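Local coordinates for capsid Protein (Unidentified, PDB 4DMI) that assembles into a pentamer and probably forms part of a phage shell, with sodium bound where neighbouring subunits meet, at residues D70-T75 against E156-G161; P82-V87 against M139-A144; K59-I64 against I162-A167; S2-I7 against D31-T36. All coordinates share one frame; numbering follows the deposited sequence.

Contact 1. Residues D70-T75 against E156-G161. With NA (sodium ion), chain H.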
loop_
_atom_site.group_PDB
_atom_site.type_symbol
_atom_site.label_atom_id
_atom_site.label_comp_id
_atom_site.label_asym_id
_atom_site.label_seq_id
_atom_site.Cartn_x
_atom_site.Cartn_y
_atom_site.Cartn_z
ATOM N N ASP B 70 -23.035 2.621 -13.493
ATOM C CA ASP B 70 -23.734 1.380 -13.205
ATOM C C ASP B 70 -24.246 0.920 -14.567
ATOM O O ASP B 70 -25.311 1.340 -15.028
ATOM C CB ASP B 70 -24.879 1.641 -12.218
ATOM C CG ASP B 70 -25.564 0.364 -11.744
ATOM O OD1 ASP B 70 -25.267 -0.721 -12.280
ATOM O OD2 ASP B 70 -26.428 0.462 -10.845
ATOM N N VAL B 71 -23.447 0.085 -15.222
ATOM C CA VAL B 71 -23.597 -0.175 -16.645
ATOM C C VAL B 71 -24.101 -1.579 -16.939
ATOM O O VAL B 71 -23.510 -2.563 -16.491
ATOM C CB VAL B 71 -22.243 0.046 -17.356
ATOM C CG1 VAL B 71 -22.361 -0.166 -18.870
ATOM C CG2 VAL B 71 -21.695 1.433 -17.019
ATOM N N GLU B 72 -25.192 -1.664 -17.698
ATOM C CA GLU B 72 -25.842 -2.936 -18.014
ATOM C C GLU B 72 -26.305 -2.891 -19.466
ATOM O O GLU B 72 -27.058 -1.991 -19.854
ATOM C CB GLU B 72 -27.053 -3.147 -17.093
ATOM C CG GLU B 72 -27.760 -4.491 -17.251
ATOM C CD GLU B 72 -29.194 -4.468 -16.727
ATOM O OE1 GLU B 72 -29.957 -3.561 -17.127
ATOM O OE2 GLU B 72 -29.557 -5.350 -15.913
ATOM N N ASN B 73 -25.833 -3.843 -20.271
ATOM C CA ASN B 73 -26.263 -3.990 -21.665
ATOM C C ASN B 73 -26.088 -2.700 -22.482
ATOM O O ASN B 73 -26.963 -2.309 -23.268
ATOM C CB ASN B 73 -27.707 -4.495 -21.728
ATOM C CG ASN B 73 -28.042 -5.167 -23.050
ATOM O OD1 ASN B 73 -27.157 -5.598 -23.794
ATOM N ND2 ASN B 73 -29.330 -5.263 -23.344
ATOM N N THR B 74 -24.948 -2.042 -22.286
ATOM C CA THR B 74 -24.606 -0.837 -23.038
ATOM C C THR B 74 -23.123 -0.524 -22.865
ATOM O O THR B 74 -22.438 -1.141 -22.048
ATOM C CB THR B 74 -25.464 0.375 -22.592
ATOM O OG1 THR B 74 -25.344 1.438 -23.552
ATOM C CG2 THR B 74 -25.044 0.865 -21.209
ATOM N N THR B 75 -22.624 0.411 -23.661
ATOM C CA THR B 75 -21.274 0.916 -23.489
ATOM C C THR B 75 -21.365 2.352 -23.015
ATOM O O THR B 75 -22.008 3.182 -23.666
ATOM C CB THR B 75 -20.483 0.874 -24.803
ATOM O OG1 THR B 75 -20.452 -0.472 -25.298
ATOM C CG2 THR B 75 -19.062 1.373 -24.576
ATOM N N GLU B 156 -27.561 -9.402 -17.982
ATOM C CA GLU B 156 -27.237 -10.172 -16.779
ATOM C C GLU B 156 -25.963 -9.755 -16.057
ATOM O O GLU B 156 -25.726 -10.205 -14.946
ATOM C CB GLU B 156 -27.160 -11.672 -17.092
ATOM C CG GLU B 156 -28.490 -12.293 -17.530
ATOM C CD GLU B 156 -28.389 -13.791 -17.740
ATOM O OE1 GLU B 156 -27.269 -14.332 -17.623
ATOM O OE2 GLU B 156 -29.426 -14.424 -18.025
ATOM N N VAL B 157 -25.129 -8.927 -16.681
ATOM C CA VAL B 157 -23.868 -8.545 -16.048
ATOM C C VAL B 157 -23.696 -7.035 -15.980
ATOM O O VAL B 157 -24.171 -6.312 -16.857
ATOM C CB VAL B 157 -22.642 -9.178 -16.754
ATOM C CG1 VAL B 157 -22.640 -10.673 -16.561
ATOM C CG2 VAL B 157 -22.596 -8.822 -18.249
ATOM N N ARG B 158 -23.015 -6.558 -14.940
ATOM C CA ARG B 158 -22.847 -5.122 -14.744
ATOM C C ARG B 158 -21.405 -4.686 -14.501
ATOM O O ARG B 158 -20.549 -5.481 -14.081
ATOM C CB ARG B 158 -23.742 -4.616 -13.595
ATOM C CG ARG B 158 -25.225 -4.700 -13.906
ATOM C CD ARG B 158 -26.072 -3.966 -12.885
ATOM N NE ARG B 158 -27.486 -4.071 -13.246
ATOM C CZ ARG B 158 -28.295 -3.036 -13.456
ATOM N NH1 ARG B 158 -27.856 -1.794 -13.306
ATOM N NH2 ARG B 158 -29.558 -3.250 -13.791
ATOM N N VAL B 159 -21.141 -3.419 -14.789
ATOM C CA VAL B 159 -19.893 -2.767 -14.415
ATOM C C VAL B 159 -20.290 -1.596 -13.539
ATOM O O VAL B 159 -21.011 -0.699 -13.994
ATOM C CB VAL B 159 -19.117 -2.247 -15.645
ATOM C CG1 VAL B 159 -17.818 -1.557 -15.208
ATOM C CG2 VAL B 159 -18.823 -3.388 -16.617
ATOM N N GLN B 160 -19.854 -1.602 -12.285
ATOM C CA GLN B 160 -20.254 -0.574 -11.316
ATOM C C GLN B 160 -19.041 0.064 -10.675
ATOM O O GLN B 160 -18.057 -0.606 -10.387
ATOM C CB GLN B 160 -21.153 -1.177 -10.230
ATOM C CG GLN B 160 -22.448 -1.742 -10.781
ATOM C CD GLN B 160 -23.309 -2.401 -9.727
ATOM O OE1 GLN B 160 -22.807 -2.900 -8.716
ATOM N NE2 GLN B 160 -24.612 -2.414 -9.961
ATOM N N GLY B 161 -19.099 1.365 -10.437
ATOM C CA GLY B 161 -17.996 1.997 -9.751
ATOM C C GLY B 161 -18.021 3.500 -9.795
ATOM O O GLY B 161 -19.051 4.109 -10.112
HETATM NA NA NA H . -30.190 -7.171 -15.322
HETATM O O HOH W 1 -31.126 -9.175 -15.658
HETATM O O HOH W 2 -31.938 -6.726 -16.801
#

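Contact 2. Residues P82-V87 against M139-A144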
loop_
_atom_site.group_PDB
_atom_site.type_symbol
_atom_site.label_atom_id
_atom_site.label_comp_id
_atom_site.label_asym_id
_atom_site.label_seq_id
_atom_site.Cartn_x
_atom_site.Cartn_y
_atom_site.Cartn_z
ATOM N N PRO B 82 -8.232 14.346 -22.207
ATOM C CA PRO B 82 -6.929 13.978 -21.639
ATOM C C PRO B 82 -6.815 14.257 -20.148
ATOM O O PRO B 82 -7.387 15.230 -19.631
ATOM C CB PRO B 82 -5.941 14.859 -22.417
ATOM C CG PRO B 82 -6.638 15.149 -23.712
ATOM C CD PRO B 82 -8.085 15.312 -23.310
ATOM N N GLY B 83 -6.079 13.396 -19.456
ATOM C CA GLY B 83 -5.836 13.577 -18.040
ATOM C C GLY B 83 -5.583 12.263 -17.334
ATOM O O GLY B 83 -5.577 11.197 -17.961
ATOM N N PHE B 84 -5.371 12.342 -16.025
ATOM C CA PHE B 84 -5.204 11.151 -15.191
ATOM C C PHE B 84 -6.486 10.907 -14.416
ATOM O O PHE B 84 -7.024 11.822 -13.791
ATOM C CB PHE B 84 -4.049 11.338 -14.196
ATOM C CG PHE B 84 -2.686 11.406 -14.835
ATOM C CD1 PHE B 84 -2.217 12.595 -15.370
ATOM C CD2 PHE B 84 -1.856 10.285 -14.855
ATOM C CE1 PHE B 84 -0.948 12.663 -15.959
ATOM C CE2 PHE B 84 -0.595 10.352 -15.435
ATOM C CZ PHE B 84 -0.141 11.546 -15.983
ATOM N N TYR B 85 -6.949 9.663 -14.423
ATOM C CA TYR B 85 -8.207 9.296 -13.791
ATOM C C TYR B 85 -8.039 8.108 -12.873
ATOM O O TYR B 85 -7.431 7.106 -13.249
ATOM C CB TYR B 85 -9.253 8.955 -14.859
ATOM C CG TYR B 85 -9.594 10.109 -15.776
ATOM C CD1 TYR B 85 -8.825 10.367 -16.908
ATOM C CD2 TYR B 85 -10.672 10.941 -15.512
ATOM C CE1 TYR B 85 -9.127 11.422 -17.760
ATOM C CE2 TYR B 85 -10.982 12.009 -16.361
ATOM C CZ TYR B 85 -10.202 12.236 -17.476
ATOM O OH TYR B 85 -10.485 13.275 -18.333
ATOM N N LYS B 86 -8.592 8.206 -11.666
ATOM C CA LYS B 86 -8.690 7.058 -10.775
ATOM C C LYS B 86 -10.048 6.434 -11.041
ATOM O O LYS B 86 -11.050 7.122 -11.125
ATOM C CB LYS B 86 -8.590 7.500 -9.317
ATOM C CG LYS B 86 -9.000 6.420 -8.322
ATOM C CD LYS B 86 -8.794 6.897 -6.884
ATOM C CE LYS B 86 -9.042 5.766 -5.905
ATOM N NZ LYS B 86 -8.606 6.102 -4.526
ATOM N N VAL B 87 -10.084 5.108 -11.227
ATOM C CA VAL B 87 -11.342 4.409 -11.470
ATOM C C VAL B 87 -11.380 3.123 -10.655
ATOM O O VAL B 87 -10.474 2.289 -10.734
ATOM C CB VAL B 87 -11.566 4.136 -12.987
ATOM C CG1 VAL B 87 -10.384 3.407 -13.603
ATOM C CG2 VAL B 87 -12.850 3.364 -13.204
ATOM N N MET B 139 -5.334 3.456 -12.053
ATOM C CA MET B 139 -4.992 4.797 -12.483
ATOM C C MET B 139 -4.747 4.740 -13.976
ATOM O O MET B 139 -3.876 3.987 -14.462
ATOM C CB MET B 139 -3.738 5.314 -11.779
ATOM C CG MET B 139 -3.316 6.736 -12.185
ATOM S SD MET B 139 -4.439 8.024 -11.584
ATOM C CE MET B 139 -4.847 7.295 -9.995
ATOM N N VAL B 140 -5.506 5.548 -14.714
ATOM C CA VAL B 140 -5.450 5.566 -16.171
ATOM C C VAL B 140 -5.132 6.964 -16.668
ATOM O O VAL B 140 -5.730 7.946 -16.219
ATOM C CB VAL B 140 -6.799 5.140 -16.772
ATOM C CG1 VAL B 140 -6.764 5.203 -18.300
ATOM C CG2 VAL B 140 -7.165 3.742 -16.301
ATOM N N LYS B 141 -4.179 7.063 -17.590
ATOM C CA LYS B 141 -3.908 8.328 -18.264
ATOM C C LYS B 141 -4.452 8.260 -19.679
ATOM O O LYS B 141 -4.131 7.340 -20.431
ATOM C CB LYS B 141 -2.406 8.635 -18.311
ATOM C CG LYS B 141 -2.064 9.995 -18.938
ATOM C CD LYS B 141 -0.571 10.079 -19.291
ATOM C CE LYS B 141 -0.230 11.420 -19.919
ATOM N NZ LYS B 141 1.224 11.499 -20.240
ATOM N N LEU B 142 -5.271 9.248 -20.034
ATOM C CA LEU B 142 -5.783 9.406 -21.391
ATOM C C LEU B 142 -5.045 10.539 -22.084
ATOM O O LEU B 142 -4.802 11.594 -21.486
ATOM C CB LEU B 142 -7.274 9.758 -21.358
ATOM C CG LEU B 142 -8.216 8.769 -20.678
ATOM C CD1 LEU B 142 -9.640 9.287 -20.801
ATOM C CD2 LEU B 142 -8.079 7.375 -21.301
ATOM N N VAL B 143 -4.678 10.323 -23.343
ATOM C CA VAL B 143 -4.231 11.423 -24.190
ATOM C C VAL B 143 -5.310 11.709 -25.217
ATOM O O VAL B 143 -6.351 11.048 -25.219
ATOM C CB VAL B 143 -2.886 11.119 -24.888
ATOM C CG1 VAL B 143 -1.778 11.024 -23.863
ATOM C CG2 VAL B 143 -2.971 9.841 -25.713
ATOM N N ALA B 144 -5.075 12.708 -26.070
ATOM C CA ALA B 144 -6.072 13.123 -27.045
ATOM C C ALA B 144 -6.532 11.948 -27.895
ATOM O O ALA B 144 -5.709 11.200 -28.433
ATOM C CB ALA B 144 -5.523 14.242 -27.926
#

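Contact 3. Residues K59-I64 against I162-A167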
loop_
_atom_site.group_PDB
_atom_site.type_symbol
_atom_site.label_atom_id
_atom_site.label_comp_id
_atom_site.label_asym_id
_atom_site.label_seq_id
_atom_site.Cartn_x
_atom_site.Cartn_y
_atom_site.Cartn_z
ATOM N N LYS B 59 -6.935 13.205 -3.529
ATOM C CA LYS B 59 -7.632 12.251 -4.392
ATOM C C LYS B 59 -9.069 11.946 -3.965
ATOM O O LYS B 59 -9.716 11.064 -4.541
ATOM C CB LYS B 59 -6.828 10.949 -4.494
ATOM C CG LYS B 59 -5.482 11.164 -5.177
ATOM C CD LYS B 59 -4.620 9.910 -5.168
ATOM C CE LYS B 59 -5.145 8.857 -6.111
ATOM N NZ LYS B 59 -4.107 7.769 -6.260
ATOM N N ALA B 60 -9.572 12.673 -2.969
ATOM C CA ALA B 60 -10.896 12.398 -2.402
ATOM C C ALA B 60 -12.027 12.529 -3.406
ATOM O O ALA B 60 -11.994 13.398 -4.275
ATOM C CB ALA B 60 -11.176 13.297 -1.193
ATOM N N PHE B 61 -13.032 11.680 -3.262
ATOM C CA PHE B 61 -14.258 11.783 -4.047
ATOM C C PHE B 61 -15.229 12.777 -3.425
ATOM O O PHE B 61 -15.359 12.860 -2.202
ATOM C CB PHE B 61 -14.942 10.414 -4.144
ATOM C CG PHE B 61 -14.214 9.434 -5.014
ATOM C CD1 PHE B 61 -14.348 9.475 -6.395
ATOM C CD2 PHE B 61 -13.389 8.472 -4.452
ATOM C CE1 PHE B 61 -13.668 8.567 -7.207
ATOM C CE2 PHE B 61 -12.697 7.571 -5.258
ATOM C CZ PHE B 61 -12.847 7.616 -6.637
ATOM N N THR B 62 -15.942 13.514 -4.273
ATOM C CA THR B 62 -16.993 14.420 -3.805
ATOM C C THR B 62 -18.248 14.228 -4.646
ATOM O O THR B 62 -18.192 13.654 -5.736
ATOM C CB THR B 62 -16.573 15.908 -3.933
ATOM O OG1 THR B 62 -16.459 16.270 -5.320
ATOM C CG2 THR B 62 -15.248 16.182 -3.221
ATOM N N LEU B 63 -19.375 14.741 -4.159
ATOM C CA LEU B 63 -20.618 14.696 -4.925
ATOM C C LEU B 63 -20.428 15.363 -6.295
ATOM O O LEU B 63 -20.927 14.878 -7.319
ATOM C CB LEU B 63 -21.741 15.381 -4.141
ATOM C CG LEU B 63 -23.104 15.497 -4.821
ATOM C CD1 LEU B 63 -23.665 14.165 -5.266
ATOM C CD2 LEU B 63 -24.088 16.195 -3.885
ATOM N N ILE B 64 -19.667 16.450 -6.317
ATOM C CA ILE B 64 -19.460 17.185 -7.559
ATOM C C ILE B 64 -18.481 16.507 -8.515
ATOM O O ILE B 64 -18.711 16.503 -9.731
ATOM C CB ILE B 64 -19.086 18.659 -7.274
ATOM C CG1 ILE B 64 -20.359 19.437 -6.923
ATOM C CG2 ILE B 64 -18.380 19.300 -8.460
ATOM C CD1 ILE B 64 -20.116 20.807 -6.342
ATOM N N ILE B 162 -16.879 4.090 -9.455
ATOM C CA ILE B 162 -16.719 5.534 -9.464
ATOM C C ILE B 162 -15.371 5.886 -10.064
ATOM O O ILE B 162 -14.425 5.094 -10.023
ATOM C CB ILE B 162 -16.847 6.131 -8.038
ATOM C CG1 ILE B 162 -15.873 5.459 -7.068
ATOM C CG2 ILE B 162 -18.261 5.963 -7.503
ATOM C CD1 ILE B 162 -15.941 6.010 -5.644
ATOM N N ALA B 163 -15.282 7.082 -10.621
ATOM C CA ALA B 163 -14.018 7.591 -11.109
ATOM C C ALA B 163 -13.945 9.078 -10.864
ATOM O O ALA B 163 -14.959 9.732 -10.628
ATOM C CB ALA B 163 -13.843 7.294 -12.619
ATOM N N ARG B 164 -12.740 9.623 -10.907
ATOM C CA ARG B 164 -12.576 11.073 -10.946
ATOM C C ARG B 164 -11.273 11.456 -11.599
ATOM O O ARG B 164 -10.333 10.657 -11.669
ATOM C CB ARG B 164 -12.688 11.717 -9.549
ATOM C CG ARG B 164 -11.587 11.329 -8.560
ATOM C CD ARG B 164 -11.433 12.424 -7.480
ATOM N NE ARG B 164 -10.652 13.531 -8.030
ATOM C CZ ARG B 164 -9.936 14.387 -7.311
ATOM N NH1 ARG B 164 -9.957 14.329 -5.970
ATOM N NH2 ARG B 164 -9.211 15.310 -7.930
ATOM N N GLN B 165 -11.225 12.684 -12.084
ATOM C CA GLN B 165 -10.001 13.197 -12.676
ATOM C C GLN B 165 -9.081 13.641 -11.544
ATOM O O GLN B 165 -9.452 14.500 -10.727
ATOM C CB GLN B 165 -10.266 14.350 -13.638
ATOM C CG GLN B 165 -9.073 14.547 -14.584
ATOM C CD GLN B 165 -9.222 15.707 -15.538
ATOM O OE1 GLN B 165 -10.309 16.256 -15.718
ATOM N NE2 GLN B 165 -8.110 16.097 -16.151
ATOM N N ILE B 166 -7.882 13.065 -11.513
ATOM C CA ILE B 166 -6.899 13.330 -10.467
ATOM C C ILE B 166 -5.935 14.451 -10.869
ATOM O O ILE B 166 -5.499 15.246 -10.029
ATOM C CB ILE B 166 -6.107 12.032 -10.117
ATOM C CG1 ILE B 166 -7.048 10.935 -9.604
ATOM C CG2 ILE B 166 -4.993 12.307 -9.102
ATOM C CD1 ILE B 166 -7.781 11.285 -8.294
ATOM N N ALA B 167 -5.601 14.524 -12.157
ATOM C CA ALA B 167 -4.654 15.530 -12.627
ATOM C C ALA B 167 -4.888 15.828 -14.095
ATOM O O ALA B 167 -5.493 15.020 -14.799
ATOM C CB ALA B 167 -3.213 15.041 -12.410
#

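Contact 4. Residues S2-I7 against D31-T36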
loop_
_atom_site.group_PDB
_atom_site.type_symbol
_atom_site.label_atom_id
_atom_site.label_comp_id
_atom_site.label_asym_id
_atom_site.label_seq_id
_atom_site.Cartn_x
_atom_site.Cartn_y
_atom_site.Cartn_z
ATOM N N SER B 2 37.522 19.999 7.603
ATOM C CA SER B 2 37.643 18.633 8.080
ATOM C C SER B 2 38.155 17.770 6.942
ATOM O O SER B 2 37.963 18.087 5.766
ATOM C CB SER B 2 36.313 18.107 8.598
ATOM O OG SER B 2 35.407 17.866 7.539
ATOM N N GLN B 3 38.821 16.685 7.308
ATOM C CA GLN B 3 39.480 15.800 6.362
ATOM C C GLN B 3 38.527 15.278 5.286
ATOM O O GLN B 3 37.396 14.878 5.576
ATOM C CB GLN B 3 40.095 14.652 7.152
ATOM C CG GLN B 3 40.810 13.602 6.356
ATOM C CD GLN B 3 41.210 12.438 7.241
ATOM O OE1 GLN B 3 41.249 12.566 8.465
ATOM N NE2 GLN B 3 41.489 11.294 6.634
ATOM N N GLN B 4 38.985 15.313 4.039
ATOM C CA GLN B 4 38.205 14.857 2.898
ATOM C C GLN B 4 38.877 13.659 2.243
ATOM O O GLN B 4 40.064 13.415 2.448
ATOM C CB GLN B 4 38.051 15.994 1.882
ATOM C CG GLN B 4 37.236 17.177 2.404
ATOM C CD GLN B 4 37.179 18.332 1.417
ATOM O OE1 GLN B 4 37.643 18.215 0.285
ATOM N NE2 GLN B 4 36.608 19.454 1.845
ATOM N N PHE B 5 38.107 12.911 1.459
ATOM C CA PHE B 5 38.618 11.749 0.741
ATOM C C PHE B 5 38.121 11.762 -0.701
ATOM O O PHE B 5 37.049 12.293 -0.989
ATOM C CB PHE B 5 38.176 10.459 1.443
ATOM C CG PHE B 5 36.695 10.394 1.723
ATOM C CD1 PHE B 5 35.819 9.868 0.782
ATOM C CD2 PHE B 5 36.182 10.854 2.928
ATOM C CE1 PHE B 5 34.456 9.807 1.037
ATOM C CE2 PHE B 5 34.816 10.798 3.193
ATOM C CZ PHE B 5 33.954 10.272 2.246
ATOM N N ARG B 6 38.901 11.187 -1.610
ATOM C CA ARG B 6 38.480 11.087 -3.002
ATOM C C ARG B 6 37.421 10.003 -3.150
ATOM O O ARG B 6 37.563 8.909 -2.607
ATOM C CB ARG B 6 39.675 10.797 -3.914
ATOM C CG ARG B 6 39.281 10.395 -5.331
ATOM C CD ARG B 6 40.443 10.515 -6.317
ATOM N NE ARG B 6 40.796 11.913 -6.552
ATOM C CZ ARG B 6 41.832 12.528 -5.992
ATOM N NH1 ARG B 6 42.638 11.860 -5.176
ATOM N NH2 ARG B 6 42.069 13.807 -6.251
ATOM N N ILE B 7 36.344 10.313 -3.864
ATOM C CA ILE B 7 35.296 9.323 -4.107
ATOM C C ILE B 7 35.496 8.662 -5.463
ATOM O O ILE B 7 35.610 9.338 -6.488
ATOM C CB ILE B 7 33.901 9.955 -4.032
ATOM C CG1 ILE B 7 33.607 10.403 -2.601
ATOM C CG2 ILE B 7 32.840 8.968 -4.509
ATOM C CD1 ILE B 7 32.392 11.303 -2.477
ATOM N N ASP B 31 36.108 15.712 -10.268
ATOM C CA ASP B 31 36.874 14.890 -9.344
ATOM C C ASP B 31 36.213 15.001 -7.974
ATOM O O ASP B 31 36.459 15.953 -7.225
ATOM C CB ASP B 31 38.333 15.381 -9.325
ATOM C CG ASP B 31 39.234 14.562 -8.406
ATOM O OD1 ASP B 31 38.767 13.567 -7.811
ATOM O OD2 ASP B 31 40.430 14.919 -8.291
ATOM N N LEU B 32 35.353 14.033 -7.663
ATOM C CA LEU B 32 34.543 14.063 -6.450
ATOM C C LEU B 32 35.324 13.810 -5.171
ATOM O O LEU B 32 36.179 12.925 -5.110
ATOM C CB LEU B 32 33.427 13.024 -6.529
ATOM C CG LEU B 32 32.243 13.293 -7.452
ATOM C CD1 LEU B 32 31.403 12.040 -7.564
ATOM C CD2 LEU B 32 31.417 14.440 -6.910
ATOM N N SER B 33 35.013 14.593 -4.148
ATOM C CA SER B 33 35.509 14.310 -2.811
ATOM C C SER B 33 34.331 14.189 -1.855
ATOM O O SER B 33 33.222 14.631 -2.167
ATOM C CB SER B 33 36.489 15.395 -2.351
ATOM O OG SER B 33 35.909 16.688 -2.415
ATOM N N GLY B 34 34.565 13.556 -0.709
ATOM C CA GLY B 34 33.574 13.505 0.351
ATOM C C GLY B 34 34.137 14.078 1.640
ATOM O O GLY B 34 35.344 13.991 1.890
ATOM N N SER B 35 33.271 14.679 2.450
ATOM C CA SER B 35 33.678 15.253 3.733
ATOM C C SER B 35 33.440 14.275 4.884
ATOM O O SER B 35 32.521 13.453 4.834
ATOM C CB SER B 35 32.921 16.558 3.992
ATOM O OG SER B 35 33.277 17.119 5.248
ATOM N N THR B 36 34.259 14.371 5.927
ATOM C CA THR B 36 34.116 13.490 7.085
ATOM C C THR B 36 33.342 14.116 8.244
ATOM O O THR B 36 33.236 13.514 9.311
ATOM C CB THR B 36 35.479 12.988 7.616
ATOM O OG1 THR B 36 36.319 14.107 7.950
ATOM C CG2 THR B 36 36.180 12.111 6.583
HETATM O O HOH W 3 35.478 18.723 4.902
HETATM O O HOH W 4 34.933 11.271 -9.287
HETATM O O HOH W 5 36.905 11.286 -8.127
#

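Contact 1. Residues D70-T75 against E156-G161
D70, E72 and R158 form a salt-bridge network on one face of an antiparallel strand pair in the large mixed sheet. The pairing is seen in the backbone: strands 70-72 and 158-161 run at 173° to each other, and V71 N donates to V159 O at 2.8 Å while V159 N returns a bond to V71 O. On the charged face, R158 extends straight from CG to NE and brings its guanidinium between the two acids. The two meetings differ in geometry. R158 NH1 donates to D70 OD1 at 3.0 Å with the oxygen at the guanidinium edge, yet the carboxylate is turned 61° from that plane, and OD1 is therefore approached from above its own plane. Q160 NE2 comes to the same D70 OD1 at 2.9 Å from the opposite face, its side chain lying alongside that of D70, and two N-H groups grip one oxygen. E72 instead lies across a guanidinium face, with its CB 3.8 Å above the plane and over its centre. The 3.4 Å approach of E72 OE1 to R158 NH2 is thus an attraction of charges with no N-H aimed at the oxygen. On the reverse face V71 CB and V159 CB pack at 4.2 Å, and both valines rest on A150. The sodium joins this edge to a second subunit: A155 O of the same chain, E96 OE2 of the second subunit and two waters also bind it, and R158 NE donates to that E96. E72 OE2 lies 2.0 Å from the sodium, short for this metal.

Contact 2. Residues P82-V87 against M139-A144
F84 and K141 meet side chain to side chain in the tight half of this antiparallel pair, which joins the start of strand 83-95 to the end of strand 133-142 in the large mixed sheet; the axes of strands 83-87 and 139-142 approach to 4.6 Å. Four backbone bonds fix the register, two between G83 and L142 and two between Y85 and V140; the straightest, V140 N to Y85 O, spans 2.9 Å with 171° at the hydrogen. K141, with CG opposite the backbone N (chi1 -177°), runs extended over one face of the F84 ring. Its CG stands 3.9 Å from the ring centroid and only 14° off the normal, a CH-pi contact. On the other side of the sheet Y85 and L142 cross at about a right angle, and Y85 CE1 touches L142 CD1 at 3.8 Å. Beyond L142 the contact thins: V143 and A144 are exposed, and P82 comes nearest A144 through CG to N at 3.7 Å. The polar ends look elsewhere, Y85 OH to T81 O and K141 NZ to P176 O of a third subunit, whose L57 packs on F84. The lysine therefore works in two ways, its methylenes spent on the aromatic face and its ammonium probably helping to tie neighbouring subunits together.

Contact 3. Residues K59-I64 against I162-A167
K59 and F61 run past I166 and R164 with CA atoms 6.2 and 7.1 Å apart respectively, too far for strand pairing, and no backbone hydrogen bond links the loop after helix 55-58 to strand 162-167. Side chains do the joining. The F61 ring receives I162 CD1 over its centre, 3.5 Å from the centroid and 7° off the normal, a clear CH-pi contact. I162 presents this methyl because its CG1 sits between the backbone N and the carbonyl carbon (chi1 55°) and its chain then runs extended. R164 CG touches F61 CE1 at 3.7 Å before the chain bends at chi3 (-79°). Its NH1 then reaches A60 O at 2.8 Å, tilted from the carbonyl plane, and also bonds to Q58 O. NE and NH2 together hold Q165 O side-on, NH2 at 2.9 Å, and I174 O takes a further bond from NH2. I166, part of a classic beta bulge opposite F84, sets its CD1 3.9 Å from K59 CG and toward the rim of one face of the R164 guanidinium, while K59 NZ pairs with D56 of a third subunit. Since the R164 acceptors named are all backbone carbonyls, the buried cation is probably stabilised by their partial charges while it pins loop, strand and C-terminal tail together.

Contact 4. Residues S2-I7 against D31-T36
A two-stranded antiparallel sheet pairs strand 4-6 with the start of strand 33-43, in an N-terminal element far from the main body of the chain. The strands lie at 153° to each other, and F5 and G34 are the hydrogen-bonded pair: F5 N to G34 O spans 3.0 Å and G34 N to F5 O 2.8 Å. F5 CG stands between its own N and carbonyl carbon (chi1 51°), which lays the ring over the partner strand at G34. One ring face therefore lies directly on the glycine backbone, G34 CA being 4.0 Å from the centroid in a CH-pi contact, while T36 CG2 comes in at the ring edge. T36 OG1 donates to Q3 O at 2.7 Å in the carbonyl plane, on a lone pair; the bond from T36 N to the same oxygen is weak. At the other end R6 grips D31 side-on: NE meets OD1 at 2.9 Å and NH2 meets OD2 at 2.8 Å. Both oxygens use their syn lone pairs, and the planes are only 26° apart, the signature of a two-pronged salt bridge. I7 N closes the pairing on L32 O, while the I7 and L32 side chains pack together. Other chains complete the element: S33 and G34 continue the sheet in parallel with a strand of a second subunit, and R25 of a third makes a cation-pi contact with F5. On the face that carries S35 and Q4, one water joins S2 O, S2 OG and S35 OG, lying 2.7 Å from S35 OG.

In the fold
Contacts 1, 2 and 3 belong to the same large sheet, whereas contact 4 stands apart, its centre 47 to 64 Å from theirs and on the other side of the chain's centre from contact 1. Strand 158-167 is the common thread: its first half serves contact 1 and its second half contact 3, their centres about 20 Å apart. Contacts 2 and 3 touch directly, 12 Å between centres, through probable backbone hydrogen bonds F84 O to I166 N and F84 N to A167 O. Sodium sits at contact 1 alone. Every contact reaches neighbouring subunits: 1, 3 and 4 meet the second, and 2, 3 and 4 the third, consistent with a pentamer secured at widely separated points.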